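Local structure of scavenger receptor with C-type lectin type I (2OX8) at residues E24-A29 against G65-E70; H39-N44 against Q50-Q55; R71-K76 against H98-G103; A107-I110 against Q114-D117. The protein binds carbohydrates, including the leukocyte surface glycan Lewis(x), through a C-type lectin domain and probably serves as a scavenger receptor. All blocks are in the same frame, centred on the assembly; numbering follows the deposited sequence.

Overall arrangement
All four contacts belong to one C-type lectin domain and differ mainly in depth and chemistry. Contacts 1 and 2 are small, buried and apolar: in one a helix sets a phenylalanine against strand 62-67, in the other a helix sets an isoleucine against the segment after strand 39-40. Contact 4 is also buried, but is built on backbone hydrogen bonds between strands 106-109 and 115-118, the former paired with strand 62-67 of contact 1. Contact 3 lies further out, its centre about 16 Å from the centre of the chain, and joins two loops by metal coordination. Its zinc ion is shared with Asp-68 of contact 1, and its Trp-75 and His-100 pack on Asp-117 of contact 4.

Contact 1 (E24-A29 against G65-E70); sequences EIFEDA and GLTDSE. With ZN (zinc ion), chain H.
Phe-26, in the first turn of helix 26-35, packs on Thr-67 of strand 62-67, a helix-on-sheet contact in the core of the C-type lectin fold. The CB of Phe-26 leaves the helix toward the strand, and CG continues trans to the backbone N (chi1 -172°), which carries the ring across to strand 62-67. Its outer atoms make the contact. CE2 lies 3.6 Å from Thr-67 CG2, and the tip, CZ, comes closest, 3.2 Å from that same methyl, which is tight for two carbons. CE1 of Phe-26 is 4.1 Å from Thr-67 CG2; the carbonyl O of Leu-66 lies 4.1 Å from Phe-26 CZ. The methyl meets the ring obliquely. Around these residues the Phe-26 ring packs edge-to-face with Trp-63 and touches Leu-40, Cys-106 and Cys-120, burying it. Leu-66 points away from the helix and touches Trp-75 and Trp-88. The next residue after Thr-67, Asp-68, belongs to a metal site completed by Glu-72, His-100 and Asp-105: Asp-68 grips the zinc ion with both carboxylate oxygens, OD1 at 2.1 Å and OD2 at 2.0 Å.

Contact 2 (H39-N44 against Q50-Q55); sequences HLVFIN and QWIKKQ. With ZN (zinc ion), chain F.
Ile-52 holds CG1 trans to its own carbonyl carbon (chi1 -77°) and CD1 fully extended beyond it (chi2 175°), a straight reach that drives the terminal methyl away from helix 46-55 and between Val-41 and Ile-43. Ile-43 takes the same first rotamer from the other side, its CG1 also trans to the carbonyl carbon, and the two isoleucines meet at an oblique angle. Ile-52 CD1 lies 3.5 Å from Ile-43 CG1 and 3.9 Å from Ile-43 CD1. The CG2 branch of Val-41 completes the apolar patch, 3.9 Å from Ile-52 CD1. Residues 41 and 43 alternate with Phe-42, which turns its side chain to the other side of the extended chain. There the Phe-42 ring laps over the His-39 imidazole, with Phe-42 CE1 3.4 Å above the plane of the His-39 ring and near its rim. The imidazole is further fixed by a nearly straight bond from His-39 ND1 to Leu-40 O (2.8 Å, 172° at the hydrogen), reaching that oxygen from above its carbonyl plane. The backbone O of Phe-42 binds a zinc ion at 2.1 Å, together with Glu-48 and Glu-129. Val-41 is tied through its backbone to Gly-65 and Ile-127, while Leu-40 packs against helix 26-35, on Phe-26, Ala-29 and Cys-33. The segment 39-44 therefore runs between the two helices: helix 46-55 meets Val-41 and Ile-43, helix 26-35 meets Leu-40, and strand 125-131 lies alongside.

Contact 3 (R71-K76 against H98-G103); sequences RENEWK and HGHGPG. With ZN (zinc ion), chain H.
Glu-72 and Trp-75 converge on His-100, joining a loop that contains a type II beta turn, Arg-71 to Glu-74, to the long loop before strand 106-109. Arg-71 starts the turn: its O accepts the backbone N of Glu-74, and its NH1 forms a salt bridge with Glu-74 OE1 at 2.7 Å on the syn side of the carboxylate. Glu-72 follows, bent at chi2 so that its carboxylate swings round to the zinc ion. Its OE1 binds the metal at 2.4 Å; the bond from OE2 is longer, 2.6 Å, and its geometry less certain. His-100, approaching from the opposite direction, supplies NE2 at 2.2 Å. The carboxylate and imidazole planes stand 61° apart. Asn-73 gives its backbone N to OD2 of Asp-68, another ligand of the metal, which probably helps to place that carboxylate. After Glu-74, Trp-75 sends the edge of its six-membered ring to the imidazole in an offset edge-to-face pair: CZ2 is 3.4 Å from His-100 CE1 and the planes meet at 74°. On the far loop, ND1 of His-100 donates to Pro-93 O, which fixes the turn of the ring and directs NE2 to the metal. Lys-76 NZ joins the salt-bridge network through a longer link, 3.6 Å, to Glu-74 OE1 and also pairs with Glu-70. Asp-105 completes the zinc site; without the ion the carboxylates of Asp-68, Glu-72 and Asp-105 would probably repel one another, so the joining of these loops is likely to depend on the bound metal.

Contact 4 (A107-I110 against Q114-D117); sequences AGLI and QWND
Strands 107-109 and 115-117 run antiparallel as two arms of a hairpin, 147° between their directions, with Gly-108 and Asn-116 as the hydrogen-bonded pair flanked by the non-hydrogen-bonded pairs Ala-107 with Asp-117 and Leu-109 with Trp-115. Gly-108 N reaches Asn-116 O at 2.9 Å, Asn-116 N returns to Gly-108 O at 3.0 Å, and toward the turn Ile-110 N bonds Gln-114 O at 3.0 Å. Ile-110 then folds back across the opposite arm. Its CG1 sits between the backbone N and the carbonyl carbon (chi1 63°), which lays that branch over the peptide of Gln-114: CG1 is 3.2 Å from Gln-114 O, and CD1 is 3.6 Å from Gln-114 CG. The other branch, CG2, rests 4.2 Å from CB of Asn-116. On the face that carries Leu-109 and Trp-115, Leu-109 CG lies at the indole edge, 4.3 Å from Trp-115 CD1. The indole is pinned by a bond from its NE1 to Gln-49 and by edge-to-face packing with Trp-77 and Trp-88. Asn-116 points to the other face, where its OD1 accepts a bond from Gln-92. Trp-115, Asn-116 and Asp-117 spell the WND sequence of C-type lectins. In calcium-dependent relatives its Asn and Asp help hold the ion that binds sugar, although here neither residue coordinates a zinc ion; Gln-92 opens a QPD triplet, the form associated with galactose recognition, consistent with this hairpin edging the carbohydrate site.

Contact 1 (E24-A29 against G65-E70)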
loop_
_atom_site.group_PDB
_atom_site.type_symbol
_atom_site.label_atom_id
_atom_site.label_comp_id
_atom_site.label_asym_id
_atom_site.label_seq_id
_atom_site.Cartn_x
_atom_site.Cartn_y
_atom_site.Cartn_z
ATOM N N GLU A 24 0.784 6.332 -10.857
ATOM C CA GLU A 24 -0.540 6.905 -11.056
ATOM C C GLU A 24 -1.230 7.360 -9.769
ATOM O O GLU A 24 -0.731 7.148 -8.657
ATOM C CB GLU A 24 -1.432 5.914 -11.819
ATOM C CG GLU A 24 -0.989 5.746 -13.268
ATOM C CD GLU A 24 -2.038 5.146 -14.167
ATOM O OE1 GLU A 24 -3.172 5.675 -14.180
ATOM O OE2 GLU A 24 -1.720 4.160 -14.875
ATOM N N ILE A 25 -2.372 8.015 -9.936
ATOM C CA ILE A 25 -3.148 8.497 -8.802
ATOM C C ILE A 25 -3.659 7.302 -8.001
ATOM O O ILE A 25 -3.919 6.219 -8.554
ATOM C CB ILE A 25 -4.329 9.372 -9.285
ATOM C CG1 ILE A 25 -3.808 10.757 -9.679
ATOM C CG2 ILE A 25 -5.402 9.480 -8.205
ATOM C CD1 ILE A 25 -4.855 11.629 -10.334
ATOM N N PHE A 26 -3.800 7.486 -6.697
ATOM C CA PHE A 26 -4.251 6.395 -5.866
ATOM C C PHE A 26 -5.459 5.705 -6.467
ATOM O O PHE A 26 -5.470 4.482 -6.619
ATOM C CB PHE A 26 -4.592 6.884 -4.473
ATOM C CG PHE A 26 -4.877 5.780 -3.506
ATOM C CD1 PHE A 26 -3.862 5.250 -2.721
ATOM C CD2 PHE A 26 -6.163 5.270 -3.373
ATOM C CE1 PHE A 26 -4.127 4.229 -1.814
ATOM C CE2 PHE A 26 -6.436 4.244 -2.466
ATOM C CZ PHE A 26 -5.422 3.724 -1.689
ATOM N N GLU A 27 -6.474 6.479 -6.833
ATOM C CA GLU A 27 -7.676 5.879 -7.390
ATOM C C GLU A 27 -7.437 5.175 -8.722
ATOM O O GLU A 27 -8.159 4.245 -9.062
ATOM C CB GLU A 27 -8.793 6.919 -7.530
ATOM C CG GLU A 27 -10.170 6.387 -7.086
ATOM C CD GLU A 27 -10.383 6.390 -5.554
ATOM O OE1 GLU A 27 -11.292 5.676 -5.064
ATOM O OE2 GLU A 27 -9.655 7.115 -4.842
ATOM N N ASP A 28 -6.438 5.604 -9.486
ATOM C CA ASP A 28 -6.158 4.941 -10.758
ATOM C C ASP A 28 -5.378 3.663 -10.473
ATOM O O ASP A 28 -5.532 2.653 -11.164
ATOM C CB ASP A 28 -5.359 5.848 -11.694
ATOM C CG ASP A 28 -6.218 6.922 -12.342
ATOM O OD1 ASP A 28 -5.737 7.562 -13.311
ATOM O OD2 ASP A 28 -7.370 7.130 -11.886
ATOM N N ALA A 29 -4.543 3.709 -9.442
ATOM C CA ALA A 29 -3.785 2.532 -9.057
ATOM C C ALA A 29 -4.829 1.521 -8.593
ATOM O O ALA A 29 -4.803 0.338 -8.964
ATOM C CB ALA A 29 -2.819 2.863 -7.906
ATOM N N GLY A 65 -2.865 -0.692 -0.048
ATOM C CA GLY A 65 -4.313 -0.570 0.095
ATOM C C GLY A 65 -4.780 -0.133 1.475
ATOM O O GLY A 65 -5.524 -0.851 2.145
ATOM N N LEU A 66 -4.348 1.053 1.886
ATOM C CA LEU A 66 -4.671 1.583 3.196
ATOM C C LEU A 66 -5.114 3.014 3.030
ATOM O O LEU A 66 -4.456 3.808 2.338
ATOM C CB LEU A 66 -3.439 1.510 4.102
ATOM C CG LEU A 66 -3.586 1.873 5.582
ATOM C CD1 LEU A 66 -4.766 1.131 6.206
ATOM C CD2 LEU A 66 -2.281 1.533 6.310
ATOM N N THR A 67 -6.238 3.337 3.663
ATOM C CA THR A 67 -6.815 4.666 3.570
ATOM C C THR A 67 -7.620 5.018 4.819
ATOM O O THR A 67 -7.964 4.137 5.615
ATOM C CB THR A 67 -7.745 4.732 2.345
ATOM O OG1 THR A 67 -8.833 3.809 2.519
ATOM C CG2 THR A 67 -6.980 4.333 1.080
ATOM N N ASP A 68 -7.902 6.307 4.994
ATOM C CA ASP A 68 -8.709 6.754 6.133
ATOM C C ASP A 68 -9.886 7.594 5.625
ATOM O O ASP A 68 -10.658 8.149 6.406
ATOM C CB ASP A 68 -7.856 7.545 7.137
ATOM C CG ASP A 68 -7.676 9.001 6.750
ATOM O OD1 ASP A 68 -7.520 9.289 5.542
ATOM O OD2 ASP A 68 -7.677 9.856 7.667
ATOM N N SER A 69 -10.020 7.643 4.302
ATOM C CA SER A 69 -11.065 8.388 3.616
ATOM C C SER A 69 -12.512 8.075 4.028
ATOM O O SER A 69 -13.370 8.955 3.971
ATOM C CB SER A 69 -10.922 8.192 2.105
ATOM O OG SER A 69 -11.091 6.828 1.752
ATOM N N GLU A 70 -12.804 6.839 4.419
ATOM C CA GLU A 70 -14.170 6.508 4.828
ATOM C C GLU A 70 -14.498 7.352 6.064
ATOM O O GLU A 70 -15.500 8.066 6.102
ATOM C CB GLU A 70 -14.292 5.021 5.188
ATOM C CG GLU A 70 -15.736 4.537 5.345
ATOM C CD GLU A 70 -15.951 3.626 6.558
ATOM O OE1 GLU A 70 -15.193 2.638 6.722
ATOM O OE2 GLU A 70 -16.892 3.897 7.344
HETATM ZN ZN ZN H . -7.331 11.288 6.274
#

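Contact 2 (H39-N44 against Q50-Q55)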
loop_
_atom_site.group_PDB
_atom_site.type_symbol
_atom_site.label_atom_id
_atom_site.label_comp_id
_atom_site.label_asym_id
_atom_site.label_seq_id
_atom_site.Cartn_x
_atom_site.Cartn_y
_atom_site.Cartn_z
ATOM N N HIS A 39 -6.114 -6.109 -5.732
ATOM C CA HIS A 39 -6.322 -4.850 -5.055
ATOM C C HIS A 39 -4.993 -4.398 -4.516
ATOM O O HIS A 39 -4.090 -5.218 -4.334
ATOM C CB HIS A 39 -7.277 -5.057 -3.885
ATOM C CG HIS A 39 -6.907 -6.220 -3.018
ATOM N ND1 HIS A 39 -5.812 -6.204 -2.178
ATOM C CD2 HIS A 39 -7.449 -7.458 -2.910
ATOM C CE1 HIS A 39 -5.694 -7.380 -1.591
ATOM N NE2 HIS A 39 -6.675 -8.161 -2.019
ATOM N N LEU A 40 -4.870 -3.098 -4.265
ATOM C CA LEU A 40 -3.649 -2.583 -3.701
ATOM C C LEU A 40 -3.369 -3.487 -2.479
ATOM O O LEU A 40 -4.281 -3.850 -1.710
ATOM C CB LEU A 40 -3.836 -1.104 -3.342
ATOM C CG LEU A 40 -3.760 -0.145 -4.563
ATOM C CD1 LEU A 40 -4.375 1.206 -4.232
ATOM C CD2 LEU A 40 -2.290 0.023 -4.998
ATOM N N VAL A 41 -2.106 -3.882 -2.356
ATOM C CA VAL A 41 -1.621 -4.782 -1.326
ATOM C C VAL A 41 -2.041 -4.476 0.122
ATOM O O VAL A 41 -2.153 -3.314 0.518
ATOM C CB VAL A 41 -0.074 -4.852 -1.416
ATOM C CG1 VAL A 41 0.528 -3.527 -0.991
ATOM C CG2 VAL A 41 0.461 -5.969 -0.584
ATOM N N PHE A 42 -2.292 -5.536 0.890
ATOM C CA PHE A 42 -2.634 -5.435 2.312
ATOM C C PHE A 42 -1.425 -6.077 2.977
ATOM O O PHE A 42 -0.956 -7.132 2.529
ATOM C CB PHE A 42 -3.859 -6.279 2.690
ATOM C CG PHE A 42 -5.135 -5.841 2.056
ATOM C CD1 PHE A 42 -6.171 -6.744 1.888
ATOM C CD2 PHE A 42 -5.302 -4.538 1.595
ATOM C CE1 PHE A 42 -7.361 -6.364 1.257
ATOM C CE2 PHE A 42 -6.485 -4.146 0.966
ATOM C CZ PHE A 42 -7.516 -5.067 0.795
ATOM N N ILE A 43 -0.899 -5.449 4.022
ATOM C CA ILE A 43 0.255 -6.015 4.722
ATOM C C ILE A 43 -0.185 -6.386 6.136
ATOM O O ILE A 43 -0.353 -5.513 6.988
ATOM C CB ILE A 43 1.405 -5.006 4.747
ATOM C CG1 ILE A 43 1.857 -4.742 3.309
ATOM C CG2 ILE A 43 2.545 -5.532 5.605
ATOM C CD1 ILE A 43 2.608 -3.469 3.135
ATOM N N ASN A 44 -0.378 -7.681 6.380
ATOM C CA ASN A 44 -0.863 -8.114 7.674
ATOM C C ASN A 44 0.043 -8.871 8.639
ATOM O O ASN A 44 -0.429 -9.393 9.643
ATOM C CB ASN A 44 -2.146 -8.897 7.469
ATOM C CG ASN A 44 -3.274 -8.014 7.014
ATOM O OD1 ASN A 44 -3.630 -7.057 7.692
ATOM N ND2 ASN A 44 -3.840 -8.322 5.853
ATOM N N GLN A 50 8.485 -7.840 5.667
ATOM C CA GLN A 50 9.914 -8.024 5.412
ATOM C C GLN A 50 10.178 -8.550 3.999
ATOM O O GLN A 50 11.210 -8.248 3.411
ATOM C CB GLN A 50 10.532 -8.977 6.446
ATOM C CG GLN A 50 10.369 -8.477 7.886
ATOM C CD GLN A 50 11.047 -9.372 8.920
ATOM O OE1 GLN A 50 10.835 -10.591 8.949
ATOM N NE2 GLN A 50 11.860 -8.764 9.783
ATOM N N TRP A 51 9.242 -9.333 3.460
ATOM C CA TRP A 51 9.389 -9.895 2.117
ATOM C C TRP A 51 9.164 -8.820 1.071
ATOM O O TRP A 51 9.921 -8.700 0.111
ATOM C CB TRP A 51 8.375 -11.005 1.882
ATOM C CG TRP A 51 8.432 -11.553 0.498
ATOM C CD1 TRP A 51 9.348 -12.430 0.008
ATOM C CD2 TRP A 51 7.551 -11.238 -0.600
ATOM N NE1 TRP A 51 9.103 -12.687 -1.324
ATOM C CE2 TRP A 51 8.007 -11.968 -1.725
ATOM C CE3 TRP A 51 6.427 -10.411 -0.742
ATOM C CZ2 TRP A 51 7.377 -11.895 -2.982
ATOM C CZ3 TRP A 51 5.803 -10.340 -1.994
ATOM C CH2 TRP A 51 6.284 -11.079 -3.095
ATOM N N ILE A 52 8.104 -8.044 1.270
ATOM C CA ILE A 52 7.761 -6.976 0.351
ATOM C C ILE A 52 8.939 -6.030 0.163
ATOM O O ILE A 52 9.216 -5.595 -0.956
ATOM C CB ILE A 52 6.518 -6.224 0.856
ATOM C CG1 ILE A 52 5.278 -7.063 0.556
ATOM C CG2 ILE A 52 6.418 -4.856 0.208
ATOM C CD1 ILE A 52 3.971 -6.486 1.102
ATOM N N LYS A 53 9.634 -5.728 1.260
ATOM C CA LYS A 53 10.805 -4.848 1.232
ATOM C C LYS A 53 11.961 -5.464 0.422
ATOM O O LYS A 53 12.580 -4.783 -0.389
ATOM C CB LYS A 53 11.271 -4.550 2.667
ATOM C CG LYS A 53 12.584 -3.785 2.766
ATOM C CD LYS A 53 13.136 -3.832 4.192
ATOM C CE LYS A 53 14.650 -3.539 4.240
ATOM N NZ LYS A 53 15.293 -3.852 5.569
ATOM N N LYS A 54 12.250 -6.746 0.641
ATOM C CA LYS A 54 13.324 -7.430 -0.086
ATOM C C LYS A 54 13.096 -7.265 -1.591
ATOM O O LYS A 54 14.040 -7.054 -2.347
ATOM C CB LYS A 54 13.343 -8.926 0.239
ATOM C CG LYS A 54 13.211 -9.277 1.708
ATOM C CD LYS A 54 14.545 -9.265 2.429
ATOM C CE LYS A 54 14.354 -9.425 3.942
ATOM N NZ LYS A 54 13.642 -8.243 4.550
ATOM N N GLN A 55 11.834 -7.369 -2.010
ATOM C CA GLN A 55 11.457 -7.229 -3.414
ATOM C C GLN A 55 11.694 -5.849 -3.995
ATOM O O GLN A 55 11.885 -5.720 -5.200
ATOM C CB GLN A 55 9.977 -7.553 -3.615
ATOM C CG GLN A 55 9.624 -8.979 -3.364
ATOM C CD GLN A 55 10.654 -9.910 -3.934
ATOM O OE1 GLN A 55 11.059 -9.777 -5.095
ATOM N NE2 GLN A 55 11.094 -10.868 -3.122
HETATM ZN ZN ZN F . -1.015 -9.148 1.951
#

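Contact 3 (R71-K76 against H98-G103)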
loop_
_atom_site.group_PDB
_atom_site.type_symbol
_atom_site.label_atom_id
_atom_site.label_comp_id
_atom_site.label_asym_id
_atom_site.label_seq_id
_atom_site.Cartn_x
_atom_site.Cartn_y
_atom_site.Cartn_z
ATOM N N ARG A 71 -13.630 7.253 7.068
ATOM C CA ARG A 71 -13.772 7.982 8.322
ATOM C C ARG A 71 -12.399 8.472 8.769
ATOM O O ARG A 71 -11.554 7.675 9.168
ATOM C CB ARG A 71 -14.338 7.068 9.406
ATOM C CG ARG A 71 -15.656 6.420 9.070
ATOM C CD ARG A 71 -15.984 5.394 10.135
ATOM N NE ARG A 71 -17.131 4.562 9.796
ATOM C CZ ARG A 71 -17.420 3.423 10.413
ATOM N NH1 ARG A 71 -16.642 2.983 11.398
ATOM N NH2 ARG A 71 -18.489 2.726 10.047
ATOM N N GLU A 72 -12.189 9.783 8.715
ATOM C CA GLU A 72 -10.917 10.387 9.101
ATOM C C GLU A 72 -10.259 9.768 10.345
ATOM O O GLU A 72 -10.915 9.519 11.357
ATOM C CB GLU A 72 -11.115 11.887 9.307
ATOM C CG GLU A 72 -9.823 12.668 9.473
ATOM C CD GLU A 72 -8.827 12.395 8.360
ATOM O OE1 GLU A 72 -9.215 12.430 7.168
ATOM O OE2 GLU A 72 -7.648 12.153 8.688
ATOM N N ASN A 73 -8.955 9.517 10.239
ATOM C CA ASN A 73 -8.142 8.931 11.306
ATOM C C ASN A 73 -8.457 7.478 11.643
ATOM O O ASN A 73 -7.848 6.911 12.551
ATOM C CB ASN A 73 -8.239 9.765 12.580
ATOM C CG ASN A 73 -8.056 11.239 12.320
ATOM O OD1 ASN A 73 -7.135 11.647 11.608
ATOM N ND2 ASN A 73 -8.934 12.055 12.903
ATOM N N GLU A 74 -9.408 6.884 10.925
ATOM C CA GLU A 74 -9.789 5.481 11.141
ATOM C C GLU A 74 -9.231 4.698 9.938
ATOM O O GLU A 74 -9.970 4.324 9.016
ATOM C CB GLU A 74 -11.326 5.372 11.229
ATOM C CG GLU A 74 -11.890 4.053 11.790
ATOM C CD GLU A 74 -13.417 4.096 11.973
ATOM O OE1 GLU A 74 -14.062 3.023 12.094
ATOM O OE2 GLU A 74 -13.972 5.215 12.005
ATOM N N TRP A 75 -7.918 4.468 9.956
ATOM C CA TRP A 75 -7.230 3.785 8.862
ATOM C C TRP A 75 -7.626 2.340 8.710
ATOM O O TRP A 75 -7.632 1.581 9.680
ATOM C CB TRP A 75 -5.697 3.922 9.010
ATOM C CG TRP A 75 -5.263 5.350 8.824
ATOM C CD1 TRP A 75 -5.506 6.389 9.682
ATOM C CD2 TRP A 75 -4.736 5.942 7.624
ATOM N NE1 TRP A 75 -5.191 7.583 9.085
ATOM C CE2 TRP A 75 -4.715 7.344 7.825
ATOM C CE3 TRP A 75 -4.288 5.426 6.399
ATOM C CZ2 TRP A 75 -4.269 8.236 6.849
ATOM C CZ3 TRP A 75 -3.840 6.316 5.424
ATOM C CH2 TRP A 75 -3.836 7.708 5.657
ATOM N N LYS A 76 -7.960 1.974 7.474
ATOM C CA LYS A 76 -8.381 0.617 7.146
ATOM C C LYS A 76 -7.874 0.144 5.792
ATOM O O LYS A 76 -7.609 0.939 4.886
ATOM C CB LYS A 76 -9.908 0.527 7.113
ATOM C CG LYS A 76 -10.631 0.765 8.418
ATOM C CD LYS A 76 -12.120 0.728 8.141
ATOM C CE LYS A 76 -12.961 1.122 9.340
ATOM N NZ LYS A 76 -14.333 1.480 8.870
ATOM N N HIS A 98 -0.846 16.540 14.984
ATOM C CA HIS A 98 -1.524 17.687 14.381
ATOM C C HIS A 98 -2.568 17.220 13.371
ATOM O O HIS A 98 -3.257 18.037 12.757
ATOM C CB HIS A 98 -0.518 18.586 13.662
ATOM C CG HIS A 98 0.584 19.099 14.541
ATOM N ND1 HIS A 98 0.350 19.883 15.650
ATOM C CD2 HIS A 98 1.927 18.947 14.465
ATOM C CE1 HIS A 98 1.502 20.191 16.218
ATOM N NE2 HIS A 98 2.473 19.636 15.519
ATOM N N GLY A 99 -2.678 15.903 13.199
ATOM C CA GLY A 99 -3.611 15.343 12.240
ATOM C C GLY A 99 -3.112 15.679 10.853
ATOM O O GLY A 99 -2.766 16.832 10.598
ATOM N N HIS A 100 -3.036 14.697 9.954
ATOM C CA HIS A 100 -2.563 15.004 8.604
ATOM C C HIS A 100 -3.551 15.971 7.958
ATOM O O HIS A 100 -4.651 16.181 8.472
ATOM C CB HIS A 100 -2.400 13.740 7.747
ATOM C CG HIS A 100 -3.604 12.852 7.721
ATOM N ND1 HIS A 100 -3.797 11.839 8.633
ATOM C CD2 HIS A 100 -4.675 12.825 6.893
ATOM C CE1 HIS A 100 -4.937 11.225 8.369
ATOM N NE2 HIS A 100 -5.489 11.804 7.317
ATOM N N GLY A 101 -3.155 16.562 6.840
ATOM C CA GLY A 101 -4.022 17.521 6.187
ATOM C C GLY A 101 -4.952 16.878 5.194
ATOM O O GLY A 101 -4.876 15.669 4.969
ATOM N N PRO A 102 -5.854 17.662 4.588
ATOM C CA PRO A 102 -6.811 17.160 3.597
ATOM C C PRO A 102 -6.091 16.562 2.391
ATOM O O PRO A 102 -5.006 17.016 2.014
ATOM C CB PRO A 102 -7.610 18.406 3.230
ATOM C CG PRO A 102 -6.610 19.511 3.427
ATOM C CD PRO A 102 -5.969 19.123 4.734
ATOM N N GLY A 103 -6.694 15.535 1.801
ATOM C CA GLY A 103 -6.096 14.897 0.645
ATOM C C GLY A 103 -5.125 13.780 0.980
ATOM O O GLY A 103 -5.110 12.750 0.311
HETATM ZN ZN ZN H . -7.331 11.288 6.274
#

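Contact 4 (A107-I110 against Q114-D117)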
loop_
_atom_site.group_PDB
_atom_site.type_symbol
_atom_site.label_atom_id
_atom_site.label_comp_id
_atom_site.label_asym_id
_atom_site.label_seq_id
_atom_site.Cartn_x
_atom_site.Cartn_y
_atom_site.Cartn_z
ATOM N N ALA A 107 -2.225 5.885 2.003
ATOM C CA ALA A 107 -0.902 5.437 2.420
ATOM C C ALA A 107 -0.055 4.773 1.318
ATOM O O ALA A 107 -0.563 4.254 0.324
ATOM C CB ALA A 107 -1.030 4.494 3.616
ATOM N N GLY A 108 1.255 4.811 1.524
ATOM C CA GLY A 108 2.192 4.229 0.596
ATOM C C GLY A 108 3.412 3.773 1.373
ATOM O O GLY A 108 3.734 4.320 2.434
ATOM N N LEU A 109 4.081 2.759 0.841
ATOM C CA LEU A 109 5.266 2.185 1.450
ATOM C C LEU A 109 6.447 2.936 0.861
ATOM O O LEU A 109 6.424 3.295 -0.317
ATOM C CB LEU A 109 5.347 0.707 1.062
ATOM C CG LEU A 109 6.149 -0.363 1.806
ATOM C CD1 LEU A 109 6.192 -1.607 0.930
ATOM C CD2 LEU A 109 7.559 0.100 2.088
ATOM N N ILE A 110 7.469 3.198 1.664
ATOM C CA ILE A 110 8.652 3.887 1.147
ATOM C C ILE A 110 9.857 2.967 1.222
ATOM O O ILE A 110 9.842 1.976 1.950
ATOM C CB ILE A 110 8.982 5.168 1.945
ATOM C CG1 ILE A 110 9.332 4.805 3.392
ATOM C CG2 ILE A 110 7.819 6.139 1.855
ATOM C CD1 ILE A 110 9.507 5.993 4.310
ATOM N N GLN A 114 8.837 1.409 5.911
ATOM C CA GLN A 114 7.734 2.038 6.639
ATOM C C GLN A 114 6.668 2.714 5.802
ATOM O O GLN A 114 6.912 3.117 4.660
ATOM C CB GLN A 114 8.263 3.028 7.671
ATOM C CG GLN A 114 9.434 3.841 7.205
ATOM C CD GLN A 114 10.729 3.331 7.776
ATOM O OE1 GLN A 114 11.750 4.001 7.693
ATOM N NE2 GLN A 114 10.697 2.139 8.364
ATOM N N TRP A 115 5.479 2.815 6.389
ATOM C CA TRP A 115 4.330 3.436 5.735
ATOM C C TRP A 115 4.245 4.915 6.062
ATOM O O TRP A 115 4.467 5.341 7.203
ATOM C CB TRP A 115 3.025 2.767 6.162
ATOM C CG TRP A 115 3.076 1.287 6.129
ATOM C CD1 TRP A 115 3.931 0.508 5.401
ATOM C CD2 TRP A 115 2.253 0.395 6.876
ATOM N NE1 TRP A 115 3.698 -0.826 5.657
ATOM C CE2 TRP A 115 2.667 -0.924 6.557
ATOM C CE3 TRP A 115 1.203 0.577 7.790
ATOM C CZ2 TRP A 115 2.066 -2.050 7.115
ATOM C CZ3 TRP A 115 0.606 -0.539 8.347
ATOM C CH2 TRP A 115 1.038 -1.837 8.007
ATOM N N ASN A 116 3.901 5.687 5.045
ATOM C CA ASN A 116 3.786 7.119 5.157
ATOM C C ASN A 116 2.432 7.415 4.536
ATOM O O ASN A 116 1.956 6.664 3.688
ATOM C CB ASN A 116 4.921 7.767 4.349
ATOM C CG ASN A 116 5.090 9.251 4.637
ATOM O OD1 ASN A 116 5.042 9.686 5.792
ATOM N ND2 ASN A 116 5.309 10.034 3.586
ATOM N N ASP A 117 1.783 8.485 4.967
ATOM C CA ASP A 117 0.504 8.796 4.377
ATOM C C ASP A 117 0.693 9.991 3.470
ATOM O O ASP A 117 0.852 11.109 3.932
ATOM C CB ASP A 117 -0.537 9.087 5.459
ATOM C CG ASP A 117 -0.235 10.336 6.228
ATOM O OD1 ASP A 117 0.898 10.439 6.743
ATOM O OD2 ASP A 117 -1.126 11.209 6.317
#